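Long-range contact in KP6 killer toxin subunit alpha (Ustilago maydis virus P6, PDB 4GVB), which forms, with the non-covalently bound beta subunit, a secreted antifungal killer toxin, and recognizes cellular receptors before beta acts and sensitive fungal cells die: residues 15-19 with 29-33. Sequence-based numbering, arbitrary orientation.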
loop_
_atom_site.group_PDB
_atom_site.type_symbol
_atom_site.label_atom_id
_atom_site.label_comp_id
_atom_site.label_asym_id
_atom_site.label_seq_id
_atom_site.Cartn_x
_atom_site.Cartn_y
_atom_site.Cartn_z
ATOM N N GLU A 15 -9.209 3.301 16.209
ATOM C CA GLU A 15 -9.448 3.693 14.833
ATOM C C GLU A 15 -8.116 4.136 14.254
ATOM O O GLU A 15 -7.623 5.202 14.617
ATOM C CB GLU A 15 -10.425 4.850 14.793
ATOM C CG GLU A 15 -10.562 5.515 13.443
ATOM C CD GLU A 15 -11.589 6.605 13.488
ATOM O OE1 GLU A 15 -12.030 6.928 14.615
ATOM O OE2 GLU A 15 -11.975 7.113 12.415
ATOM N N CYS A 16 -7.528 3.324 13.373
ATOM C CA CYS A 16 -6.138 3.540 12.952
ATOM C C CYS A 16 -6.008 3.661 11.440
ATOM O O CYS A 16 -6.872 3.202 10.703
ATOM C CB CYS A 16 -5.252 2.380 13.427
ATOM S SG CYS A 16 -5.151 2.107 15.196
ATOM N N TRP A 17 -4.923 4.287 10.986
ATOM C CA TRP A 17 -4.655 4.407 9.555
ATOM C C TRP A 17 -3.175 4.591 9.242
ATOM O O TRP A 17 -2.398 5.075 10.072
ATOM C CB TRP A 17 -5.472 5.539 8.913
ATOM C CG TRP A 17 -5.217 6.909 9.472
ATOM C CD1 TRP A 17 -4.357 7.861 8.981
ATOM C CD2 TRP A 17 -5.849 7.494 10.619
ATOM N NE1 TRP A 17 -4.405 8.987 9.768
ATOM C CE2 TRP A 17 -5.318 8.791 10.773
ATOM C CE3 TRP A 17 -6.804 7.041 11.533
ATOM C CZ2 TRP A 17 -5.716 9.641 11.802
ATOM C CZ3 TRP A 17 -7.192 7.887 12.558
ATOM C CH2 TRP A 17 -6.646 9.168 12.686
ATOM N N CYS A 18 -2.797 4.214 8.023
ATOM C CA CYS A 18 -1.438 4.434 7.544
ATOM C C CYS A 18 -1.249 5.898 7.135
ATOM O O CYS A 18 -2.153 6.503 6.583
ATOM C CB CYS A 18 -1.146 3.518 6.353
ATOM S SG CYS A 18 -1.210 1.756 6.751
ATOM N N THR A 19 -0.070 6.452 7.413
ATOM C CA THR A 19 0.248 7.824 7.029
ATOM C C THR A 19 1.560 7.926 6.259
ATOM O O THR A 19 2.529 7.254 6.575
ATOM C CB THR A 19 0.299 8.767 8.246
ATOM O OG1 THR A 19 1.318 8.338 9.153
ATOM C CG2 THR A 19 -1.040 8.780 8.962
ATOM N N TYR A 29 -5.488 3.499 0.507
ATOM C CA TYR A 29 -5.185 2.236 -0.165
ATOM C C TYR A 29 -4.308 1.329 0.689
ATOM O O TYR A 29 -4.454 0.111 0.666
ATOM C CB TYR A 29 -4.503 2.484 -1.508
ATOM C CG TYR A 29 -5.449 2.930 -2.596
ATOM C CD1 TYR A 29 -6.121 2.006 -3.375
ATOM C CD2 TYR A 29 -5.669 4.278 -2.840
ATOM C CE1 TYR A 29 -6.991 2.414 -4.380
ATOM C CE2 TYR A 29 -6.538 4.699 -3.840
ATOM C CZ TYR A 29 -7.194 3.760 -4.608
ATOM O OH TYR A 29 -8.054 4.168 -5.608
ATOM N N ALA A 30 -3.383 1.926 1.426
ATOM C CA ALA A 30 -2.500 1.166 2.298
ATOM C C ALA A 30 -3.276 0.683 3.530
ATOM O O ALA A 30 -3.130 -0.457 3.975
ATOM C CB ALA A 30 -1.327 2.010 2.721
ATOM N N THR A 31 -4.111 1.562 4.071
ATOM C CA THR A 31 -4.979 1.193 5.190
ATOM C C THR A 31 -5.908 0.073 4.801
ATOM O O THR A 31 -6.011 -0.917 5.518
ATOM C CB THR A 31 -5.840 2.380 5.689
ATOM O OG1 THR A 31 -4.984 3.427 6.145
ATOM C CG2 THR A 31 -6.731 1.931 6.855
ATOM N N ALA A 32 -6.599 0.232 3.674
ATOM C CA ALA A 32 -7.517 -0.787 3.177
ATOM C C ALA A 32 -6.865 -2.155 3.092
ATOM O O ALA A 32 -7.474 -3.146 3.460
ATOM C CB ALA A 32 -8.076 -0.399 1.817
ATOM N N ALA A 33 -5.641 -2.199 2.568
ATOM C CA ALA A 33 -4.921 -3.462 2.390
ATOM C C ALA A 33 -4.574 -4.163 3.693
ATOM O O ALA A 33 -4.221 -5.355 3.700
ATOM C CB ALA A 33 -3.649 -3.232 1.553
#
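T31 is the residue of helix 29-33 that reaches the backbone of strand 15-19, its CA lying 5.3 Å from the CA of C18. From CB, which points at the strand, its two branches diverge. OG1 stands anti to the carbonyl carbon (chi1 -61°), and this rotation brings the hydroxyl to the amide of C18: the bond from C18 N to T31 OG1 is 3.0 Å long and nearly straight, with an N-H...O angle of 163°. Here the hydroxyl oxygen accepts; it also donates a weak hydrogen bond to L27 O, four residues earlier, and both of its hydrogen-bonding partners are backbone groups. The same OG1 sits 3.5 Å from W17 CB, while the indole swings away from the helix to stack on the ring of H50. The other branch, the methyl CG2, turns toward the N-terminal end of the strand and comes no closer than 4.1 Å to C16 O, a loose contact; F61 of helix 58-67 also packs on T31.

Beside this polar link lies an apolar one. C18 CB meets A30 CB at 3.9 Å, and C18 SG, on the side of its own backbone N, lies 4.0 Å from T31 N, alongside the helix backbone. That sulfur forms a disulfide with C65, and C16 forms one with C74, so the strand is tied to helix 58-67 and to strand 71-76.

All residues touching across the interface are buried. The segment axes approach to 6.9 Å at 128°, evidence of a short helix laid obliquely on a strand. The arrangement is that of a disulfide-rich alpha/beta fold, with helices 28-33 and 58-67 packed against one face of a four-stranded antiparallel sheet.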